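Local coordinates for proton-dependent oligopeptide transporter family protein (Xanthomonas campestris, PDB 6EI3) that probably couples the uptake of short peptides across the membrane to the movement of protons, as a POT-family member of the major facilitator superfamily, at residues 14-19 with 176-181; 77-82 with 115-120; 83-88 with 110-115. All blocks are in the same frame, centred on the assembly; numbering follows the deposited sequence.

Contact 1: residues 14-19 with 176-181. With 78M ((2S)-2,3-dihydroxypropyl(7Z)-pentadec-7-enoate), chain D.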
# COMPACT_ATOMS: atom_id res chain seq x y z
N GLU A 14 -11.24 -4.81 -12.74
CA GLU A 14 -11.00 -4.83 -11.29
C GLU A 14 -10.28 -3.56 -10.81
O GLU A 14 -10.63 -3.04 -9.77
CB GLU A 14 -10.24 -6.11 -10.86
CG GLU A 14 -9.99 -6.23 -9.35
CD GLU A 14 -8.82 -5.43 -8.79
OE1 GLU A 14 -7.87 -5.17 -9.55
OE2 GLU A 14 -8.86 -5.05 -7.60
N ARG A 15 -9.28 -3.07 -11.55
CA ARG A 15 -8.54 -1.88 -11.15
C ARG A 15 -9.42 -0.63 -11.23
O ARG A 15 -9.36 0.21 -10.33
CB ARG A 15 -7.22 -1.70 -11.96
CG ARG A 15 -6.11 -2.74 -11.63
CD ARG A 15 -5.38 -2.52 -10.30
NE ARG A 15 -6.18 -3.02 -9.18
CZ ARG A 15 -6.07 -2.64 -7.91
NH1 ARG A 15 -5.13 -1.76 -7.55
NH2 ARG A 15 -6.88 -3.15 -6.99
N PHE A 16 -10.22 -0.50 -12.30
CA PHE A 16 -11.10 0.66 -12.44
C PHE A 16 -12.10 0.65 -11.27
O PHE A 16 -12.34 1.68 -10.64
CB PHE A 16 -11.83 0.64 -13.80
CG PHE A 16 -12.65 1.90 -14.07
CD1 PHE A 16 -13.88 2.10 -13.46
CD2 PHE A 16 -12.19 2.87 -14.95
CE1 PHE A 16 -14.64 3.25 -13.73
CE2 PHE A 16 -12.95 4.02 -15.22
CZ PHE A 16 -14.17 4.20 -14.60
N SER A 17 -12.65 -0.54 -10.97
CA SER A 17 -13.61 -0.75 -9.89
C SER A 17 -13.01 -0.38 -8.52
O SER A 17 -13.66 0.32 -7.73
CB SER A 17 -14.06 -2.21 -9.90
OG SER A 17 -14.91 -2.50 -8.81
N PHE A 18 -11.80 -0.84 -8.24
CA PHE A 18 -11.14 -0.57 -6.95
C PHE A 18 -10.96 0.91 -6.74
O PHE A 18 -11.38 1.42 -5.71
CB PHE A 18 -9.78 -1.29 -6.84
CG PHE A 18 -9.08 -0.99 -5.53
CD1 PHE A 18 -9.38 -1.71 -4.38
CD2 PHE A 18 -8.16 0.05 -5.45
CE1 PHE A 18 -8.78 -1.38 -3.16
CE2 PHE A 18 -7.54 0.36 -4.23
CZ PHE A 18 -7.86 -0.35 -3.09
N TYR A 19 -10.31 1.59 -7.69
CA TYR A 19 -10.04 3.03 -7.57
C TYR A 19 -11.33 3.83 -7.50
O TYR A 19 -11.40 4.81 -6.77
CB TYR A 19 -9.13 3.50 -8.71
CG TYR A 19 -7.70 3.05 -8.51
CD1 TYR A 19 -6.92 3.59 -7.50
CD2 TYR A 19 -7.14 2.08 -9.32
CE1 TYR A 19 -5.60 3.18 -7.30
CE2 TYR A 19 -5.82 1.66 -9.15
CZ TYR A 19 -5.05 2.21 -8.13
OH TYR A 19 -3.74 1.82 -7.95
N GLY A 176 -19.27 -1.83 -8.73
CA GLY A 176 -19.81 -3.15 -8.39
C GLY A 176 -20.06 -3.98 -9.64
O GLY A 176 -19.63 -5.13 -9.72
N ILE A 177 -20.68 -3.37 -10.66
CA ILE A 177 -20.96 -4.04 -11.96
C ILE A 177 -19.65 -4.40 -12.69
O ILE A 177 -19.52 -5.51 -13.21
CB ILE A 177 -21.94 -3.20 -12.84
CG1 ILE A 177 -23.37 -3.19 -12.22
CG2 ILE A 177 -21.97 -3.66 -14.31
CD1 ILE A 177 -24.19 -4.62 -12.17
N LEU A 178 -18.67 -3.50 -12.66
CA LEU A 178 -17.37 -3.73 -13.27
C LEU A 178 -16.63 -4.89 -12.63
O LEU A 178 -15.94 -5.61 -13.34
CB LEU A 178 -16.52 -2.46 -13.27
CG LEU A 178 -16.89 -1.45 -14.36
CD1 LEU A 178 -16.27 -0.13 -14.07
CD2 LEU A 178 -16.44 -1.94 -15.74
N MET A 179 -16.80 -5.08 -11.32
CA MET A 179 -16.19 -6.19 -10.58
C MET A 179 -16.89 -7.49 -10.96
O MET A 179 -16.23 -8.51 -11.10
CB MET A 179 -16.25 -5.94 -9.05
CG MET A 179 -15.32 -6.83 -8.25
SD MET A 179 -13.59 -6.80 -8.85
CE MET A 179 -13.23 -8.56 -8.82
N PHE A 180 -18.22 -7.45 -11.13
CA PHE A 180 -18.96 -8.62 -11.58
C PHE A 180 -18.43 -9.01 -12.97
O PHE A 180 -18.16 -10.18 -13.22
CB PHE A 180 -20.49 -8.37 -11.62
CG PHE A 180 -21.20 -9.45 -12.40
CD1 PHE A 180 -21.53 -10.67 -11.80
CD2 PHE A 180 -21.49 -9.29 -13.75
CE1 PHE A 180 -22.16 -11.68 -12.53
CE2 PHE A 180 -22.08 -10.32 -14.49
CZ PHE A 180 -22.42 -11.50 -13.87
N ILE A 181 -18.26 -8.01 -13.86
CA ILE A 181 -17.74 -8.22 -15.22
C ILE A 181 -16.31 -8.73 -15.17
O ILE A 181 -15.97 -9.60 -15.97
CB ILE A 181 -17.87 -6.94 -16.10
CG1 ILE A 181 -19.37 -6.62 -16.40
CG2 ILE A 181 -17.04 -7.09 -17.40
CD1 ILE A 181 -19.62 -5.20 -16.98
O21 78M D . -31.57 7.33 -9.38
C20 78M D . -32.24 6.17 -8.94
C18 78M D . -31.84 5.79 -7.53
O19 78M D . -30.48 6.17 -7.28
C17 78M D . -32.02 4.32 -7.24
O2 78M D . -31.27 3.64 -8.27
C1 78M D . -30.70 2.46 -7.97
O1 78M D . -30.63 1.99 -6.87
C2 78M D . -30.19 1.79 -9.22
C3 78M D . -28.68 1.78 -9.34
C4 78M D . -28.25 1.10 -10.63
C5 78M D . -26.76 0.94 -10.83
C6 78M D . -26.45 0.19 -12.12
C7 78M D . -24.98 0.07 -12.40
C8 78M D . -24.37 0.23 -13.56
C9 78M D . -24.98 0.60 -14.87
C10 78M D . -24.41 1.90 -15.44
C11 78M D . -23.40 1.72 -16.57
C12 78M D . -22.06 1.09 -16.18
C13 78M D . -21.12 0.88 -17.35
C15 78M D . -20.01 -1.37 -17.08
C14 78M D . -19.84 0.13 -17.03
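E14 and M179 run side by side, pointing the same way, so that E14 CG lies 3.7 Å from M179 SD. The methionine reaches this place because its chain bends at chi2 (52°) and again at the sulfur, which turns the thioether along the aliphatic part of the glutamate rather than onto its carboxylate. R15 holds that carboxylate side-on with two nitrogens: NE to E14 OE1 at 2.8 Å, about 20° out of the carboxylate plane, and NH2 to E14 OE2 at 2.8 Å, almost straight and on the syn lone pair. OE2 is also hydrogen-bonded to the hydroxyl of Y86. Adjacent Glu and Arg here are part of the ExxER signature of POT transporters, a motif associated in the family with proton coupling. Segments 14-19 and 176-181 run nearly antiparallel (155°), their axes 8.2 Å apart at closest approach. S17 stands at the interface with OG 3.7 Å from M179 CB, while its hydroxyl bonds to the carbonyl of P175, one residue ahead of the second segment. Farther out, L178 CD1 approaches the F16 ring obliquely, 3.3 Å from F16 CD1; the other L178 methyl, CD2, lies by the tail end (C15) of a bound monoacylglycerol.

Contact 2: residues 77-82 with 115-120. With 78M ((2S)-2,3-dihydroxypropyl(7Z)-pentadec-7-enoate), chain B.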
# COMPACT_ATOMS: atom_id res chain seq x y z
N THR A 77 -8.23 -21.06 -8.77
CA THR A 77 -9.31 -21.28 -7.79
C THR A 77 -9.35 -20.17 -6.73
O THR A 77 -10.42 -19.70 -6.37
CB THR A 77 -9.16 -22.68 -7.17
OG1 THR A 77 -9.31 -23.63 -8.21
CG2 THR A 77 -10.18 -22.96 -6.06
N THR A 78 -8.19 -19.78 -6.23
CA THR A 78 -8.06 -18.75 -5.19
C THR A 78 -8.55 -17.41 -5.74
O THR A 78 -9.34 -16.74 -5.06
CB THR A 78 -6.62 -18.75 -4.65
OG1 THR A 78 -6.27 -20.09 -4.32
CG2 THR A 78 -6.47 -17.87 -3.40
N ILE A 79 -8.15 -17.06 -6.98
CA ILE A 79 -8.60 -15.82 -7.63
C ILE A 79 -10.12 -15.81 -7.73
O ILE A 79 -10.74 -14.82 -7.36
CB ILE A 79 -7.92 -15.51 -9.01
CG1 ILE A 79 -6.42 -15.17 -8.81
CG2 ILE A 79 -8.66 -14.31 -9.70
CD1 ILE A 79 -5.53 -15.31 -10.10
N ILE A 80 -10.71 -16.91 -8.23
CA ILE A 80 -12.16 -17.04 -8.41
C ILE A 80 -12.92 -16.82 -7.10
O ILE A 80 -13.87 -16.03 -7.08
CB ILE A 80 -12.52 -18.40 -9.10
CG1 ILE A 80 -12.31 -18.33 -10.62
CG2 ILE A 80 -13.95 -18.88 -8.76
CD1 ILE A 80 -13.34 -17.45 -11.46
N TRP A 81 -12.50 -17.50 -6.01
CA TRP A 81 -13.20 -17.41 -4.73
C TRP A 81 -13.03 -16.07 -4.05
O TRP A 81 -14.01 -15.56 -3.52
CB TRP A 81 -12.85 -18.59 -3.82
CG TRP A 81 -13.59 -19.83 -4.23
CD1 TRP A 81 -13.07 -20.92 -4.87
CD2 TRP A 81 -15.01 -20.03 -4.17
NE1 TRP A 81 -14.07 -21.83 -5.14
CE2 TRP A 81 -15.27 -21.31 -4.73
CE3 TRP A 81 -16.09 -19.27 -3.69
CZ2 TRP A 81 -16.57 -21.85 -4.79
CZ3 TRP A 81 -17.38 -19.80 -3.75
CH2 TRP A 81 -17.60 -21.08 -4.30
N PHE A 82 -11.83 -15.48 -4.09
CA PHE A 82 -11.63 -14.14 -3.53
C PHE A 82 -12.41 -13.11 -4.36
O PHE A 82 -12.97 -12.19 -3.79
CB PHE A 82 -10.15 -13.78 -3.46
CG PHE A 82 -9.48 -14.22 -2.18
CD1 PHE A 82 -9.64 -13.49 -1.00
CD2 PHE A 82 -8.70 -15.36 -2.14
CE1 PHE A 82 -9.00 -13.88 0.18
CE2 PHE A 82 -8.06 -15.75 -0.96
CZ PHE A 82 -8.22 -15.01 0.20
N GLY A 115 -7.53 -7.82 -1.43
CA GLY A 115 -6.26 -8.18 -0.84
C GLY A 115 -5.81 -9.58 -1.24
O GLY A 115 -4.64 -9.77 -1.59
N GLY A 116 -6.72 -10.53 -1.21
CA GLY A 116 -6.40 -11.92 -1.53
C GLY A 116 -5.91 -12.18 -2.95
O GLY A 116 -5.02 -13.01 -3.15
N ILE A 117 -6.48 -11.48 -3.95
CA ILE A 117 -6.11 -11.68 -5.37
C ILE A 117 -4.82 -10.93 -5.76
O ILE A 117 -4.20 -11.26 -6.76
CB ILE A 117 -7.25 -11.28 -6.34
CG1 ILE A 117 -7.53 -9.74 -6.27
CG2 ILE A 117 -8.51 -12.12 -6.07
CD1 ILE A 117 -8.41 -9.16 -7.39
N LYS A 118 -4.49 -9.87 -5.00
CA LYS A 118 -3.38 -8.96 -5.26
C LYS A 118 -2.02 -9.66 -5.53
O LYS A 118 -1.39 -9.28 -6.51
CB LYS A 118 -3.29 -7.94 -4.12
CG LYS A 118 -2.34 -6.80 -4.36
CD LYS A 118 -2.34 -5.93 -3.11
CE LYS A 118 -2.57 -4.50 -3.45
NZ LYS A 118 -3.96 -4.19 -3.78
N PRO A 119 -1.52 -10.65 -4.76
CA PRO A 119 -0.21 -11.22 -5.13
C PRO A 119 -0.35 -12.34 -6.16
O PRO A 119 0.63 -13.02 -6.45
CB PRO A 119 0.30 -11.76 -3.79
CG PRO A 119 -0.94 -12.23 -3.10
CD PRO A 119 -2.06 -11.31 -3.54
N LEU A 120 -1.58 -12.58 -6.66
CA LEU A 120 -1.87 -13.72 -7.54
C LEU A 120 -2.08 -13.40 -9.01
O LEU A 120 -1.70 -14.21 -9.84
CB LEU A 120 -3.10 -14.51 -7.03
CG LEU A 120 -3.16 -14.87 -5.53
CD1 LEU A 120 -4.44 -15.60 -5.22
CD2 LEU A 120 -1.93 -15.68 -5.08
O21 78M B . -11.64 -23.55 -9.62
C20 78M B . -12.51 -24.27 -8.76
C18 78M B . -13.63 -23.40 -8.25
O19 78M B . -14.25 -24.01 -7.12
C17 78M B . -14.66 -23.12 -9.32
O2 78M B . -15.55 -22.13 -8.75
C1 78M B . -16.46 -21.57 -9.57
O1 78M B . -16.51 -21.77 -10.75
C2 78M B . -17.40 -20.69 -8.80
C3 78M B . -18.36 -19.86 -9.65
C4 78M B . -17.69 -18.72 -10.40
C5 78M B . -18.66 -17.77 -11.09
C6 78M B . -18.00 -16.85 -12.12
C7 78M B . -18.85 -15.68 -12.51
C8 78M B . -19.80 -15.61 -13.44
C9 78M B . -20.30 -16.70 -14.35
C10 78M B . -21.37 -16.21 -15.34
C11 78M B . -20.81 -15.49 -16.56
C12 78M B . -21.80 -14.59 -17.27
C13 78M B . -21.29 -14.03 -18.60
C15 78M B . -21.67 -11.49 -18.63
C14 78M B . -22.09 -12.86 -19.16
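Backbones come close where I79 and I117 face each other (CA to CA 5.3 Å) and again at F82 and G116, the residue order rising on one helix as it falls on the other. This is one end of the antiparallel hairpin of helices 62-95 and 100-117, within the N-terminal bundle of a major facilitator fold. G116 makes the close fit possible: with only hydrogens on its CA, it sits directly over the face of the F82 ring, CA 3.7 Å from the centroid and 14° off the normal, a CH-pi contact. Next along, I117 carries its CG1 between backbone N and carbonyl carbon (chi1 66°), which sends CG2 across to F82 CB at 3.5 Å and close to the I79 carbonyl oxygen. Three residues on from I117, L120 completes the apolar contact. Its CB slides past I79 CG1 at 3.8 Å, the two side chains running in opposite directions, and its CD1 meets T78 CG2 at 3.5 Å, the side chains crossing near a right angle. The T78 hydroxyl bonds back to the G74 carbonyl, with the methyl directed at L120. Elsewhere on helix 62-95, T77 and W81 hold the head group of a monoacylglycerol: T77 OG1 is hydrogen-bonded to O21 at 2.7 Å, and W81 NE1 donates to O19 at 3.0 Å with an N-H...O angle of 151°.

Contact 3: residues 83-88 with 110-115. With 78M ((2S)-2,3-dihydroxypropyl(7Z)-pentadec-7-enoate), chain B.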
# COMPACT_ATOMS: atom_id res chain seq x y z
N SER A 83 -12.46 -13.28 -5.71
CA SER A 83 -13.20 -12.36 -6.59
C SER A 83 -14.71 -12.40 -6.33
O SER A 83 -15.36 -11.36 -6.42
CB SER A 83 -12.89 -12.62 -8.06
OG SER A 83 -11.52 -12.35 -8.32
N LEU A 84 -15.26 -13.57 -6.00
CA LEU A 84 -16.69 -13.70 -5.70
C LEU A 84 -17.01 -13.04 -4.34
O LEU A 84 -18.06 -12.42 -4.20
CB LEU A 84 -17.11 -15.18 -5.69
CG LEU A 84 -17.21 -15.89 -7.03
CD1 LEU A 84 -17.26 -17.41 -6.83
CD2 LEU A 84 -18.42 -15.43 -7.84
N ILE A 85 -16.10 -13.17 -3.36
CA ILE A 85 -16.25 -12.52 -2.05
C ILE A 85 -16.23 -11.00 -2.29
O ILE A 85 -17.06 -10.26 -1.75
CB ILE A 85 -15.15 -13.00 -1.05
CG1 ILE A 85 -15.43 -14.48 -0.61
CG2 ILE A 85 -15.07 -12.09 0.18
CD1 ILE A 85 -14.29 -15.23 0.10
N TYR A 86 -15.30 -10.56 -3.15
CA TYR A 86 -15.07 -9.19 -3.57
C TYR A 86 -16.38 -8.62 -4.14
O TYR A 86 -16.81 -7.53 -3.73
CB TYR A 86 -13.94 -9.24 -4.61
CG TYR A 86 -13.14 -8.00 -4.91
CD1 TYR A 86 -13.66 -6.72 -4.68
CD2 TYR A 86 -11.91 -8.08 -5.56
CE1 TYR A 86 -12.97 -5.58 -5.07
CE2 TYR A 86 -11.23 -6.95 -5.99
CZ TYR A 86 -11.76 -5.69 -5.72
OH TYR A 86 -11.05 -4.59 -6.13
N CYS A 87 -17.05 -9.39 -5.05
CA CYS A 87 -18.35 -9.07 -5.65
C CYS A 87 -19.42 -8.94 -4.56
O CYS A 87 -20.21 -8.00 -4.59
CB CYS A 87 -18.74 -10.14 -6.67
SG CYS A 87 -17.84 -10.04 -8.24
N ALA A 88 -19.46 -9.89 -3.61
CA ALA A 88 -20.41 -9.90 -2.48
C ALA A 88 -20.27 -8.63 -1.62
O ALA A 88 -21.28 -8.10 -1.15
CB ALA A 88 -20.21 -11.14 -1.64
N ILE A 110 -14.74 -6.49 0.59
CA ILE A 110 -13.97 -5.89 -0.52
C ILE A 110 -12.51 -5.92 -0.18
O ILE A 110 -11.73 -6.34 -1.01
CB ILE A 110 -14.46 -4.45 -0.88
CG1 ILE A 110 -15.83 -4.52 -1.59
CG2 ILE A 110 -13.42 -3.72 -1.79
CD1 ILE A 110 -16.56 -3.21 -1.66
N ALA A 111 -12.13 -5.51 1.07
CA ALA A 111 -10.74 -5.51 1.51
C ALA A 111 -10.14 -6.93 1.40
O ALA A 111 -9.03 -7.10 0.90
CB ALA A 111 -10.66 -5.03 2.96
N PHE A 112 -10.89 -7.92 1.88
CA PHE A 112 -10.51 -9.33 1.86
C PHE A 112 -10.34 -9.85 0.44
O PHE A 112 -9.33 -10.51 0.15
CB PHE A 112 -11.57 -10.15 2.61
CG PHE A 112 -11.25 -11.61 2.86
CD1 PHE A 112 -10.36 -11.98 3.85
CD2 PHE A 112 -11.92 -12.61 2.16
CE1 PHE A 112 -10.11 -13.33 4.12
CE2 PHE A 112 -11.69 -13.96 2.46
CZ PHE A 112 -10.78 -14.31 3.42
N GLY A 113 -11.32 -9.56 -0.42
CA GLY A 113 -11.29 -10.01 -1.80
C GLY A 113 -10.16 -9.39 -2.61
O GLY A 113 -9.42 -10.11 -3.29
N ALA A 114 -10.04 -8.05 -2.54
CA ALA A 114 -9.03 -7.27 -3.26
C ALA A 114 -7.64 -7.61 -2.74
O ALA A 114 -6.71 -7.71 -3.53
CB ALA A 114 -9.29 -5.78 -3.10
N GLY A 115 -7.53 -7.82 -1.43
CA GLY A 115 -6.26 -8.18 -0.84
C GLY A 115 -5.81 -9.58 -1.24
O GLY A 115 -4.64 -9.77 -1.59
O21 78M B . -11.64 -23.55 -9.62
C20 78M B . -12.51 -24.27 -8.76
C18 78M B . -13.63 -23.40 -8.25
O19 78M B . -14.25 -24.01 -7.12
C17 78M B . -14.66 -23.12 -9.32
O2 78M B . -15.55 -22.13 -8.75
C1 78M B . -16.46 -21.57 -9.57
O1 78M B . -16.51 -21.77 -10.75
C2 78M B . -17.40 -20.69 -8.80
C3 78M B . -18.36 -19.86 -9.65
C4 78M B . -17.69 -18.72 -10.40
C5 78M B . -18.66 -17.77 -11.09
C6 78M B . -18.00 -16.85 -12.12
C7 78M B . -18.85 -15.68 -12.51
C8 78M B . -19.80 -15.61 -13.44
C9 78M B . -20.30 -16.70 -14.35
C10 78M B . -21.37 -16.21 -15.34
C11 78M B . -20.81 -15.49 -16.56
C12 78M B . -21.80 -14.59 -17.27
C13 78M B . -21.29 -14.03 -18.60
C15 78M B . -21.67 -11.49 -18.63
C14 78M B . -22.09 -12.86 -19.16
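Y86 lies against helix 100-117 where G113 brings the backbones to 4.3 Å, CA to CA. The bare CA of G113 lets Y86 CB come as close as 3.9 Å to it. With chi1 at -160°, CG leaves CB nearly opposite the backbone N and the ring swings along the neighbouring helix, one face turned to the backbone of residues 110-114. CG has the A114 nitrogen as its nearest neighbour across the contact; that nitrogen lies over the ring face, offset toward the rim, 3.6 Å from Y86 CD2. On the other flank CD1 lies near the I110 carbonyl oxygen, over the same face, and CE1 meets I110 CG2 at 3.8 Å. Further out, CE2 touches A114 CA at 3.5 Å, and CZ reaches A114 CB at 3.6 Å, this methyl lying over the face as a CH-pi partner. OH, at the tip, passes beyond the alanine methyl and is hydrogen-bonded to E14 OE2.

The helices are the two legs of an antiparallel hairpin in the N-terminal bundle of the major facilitator fold. Segments 83-88 and 110-115 cross at -152° with axes 7.5 Å apart, a close approach that fits the glycine and alanine on one side. At a different edge of the interface, I85 CD1 comes to the edge of the F112 ring, 3.7 Å from CE2 and near its plane. F112 also meets the rings of F82 and F61, while L84 packs on a monoacylglycerol tail. Contact across the hairpin is thus apolar and CH-pi in kind, with no hydrogen bond between the two segments: the bond to E14 holds the tip of Y86 in place, and the turn of the ring is set by the backbone and the A114 methyl packed against its face.

How the contacts relate
From the N terminus, helix 4-22 supplies residues 14-19, whose partner on helix 168-188 comes 157 residues later, so contact 1 closes the longest loop, spanning the N-terminal bundle. Contacts 2 and 3 both fall within it, and contact 3 in turn within contact 2: the chain runs up helix 62-95, turns, and returns along helix 100-117, pairing 83-88 with 110-115 before 77-82 meets 115-120. None cross. The two inner contacts share G115, their centres about 8 Å apart. Contact 1 is joined to this hairpin by the E14-Y86 bond, by M179 CE against Y86 CD2 and by E14 CG against I117 CD1, linking four helices of the bundle.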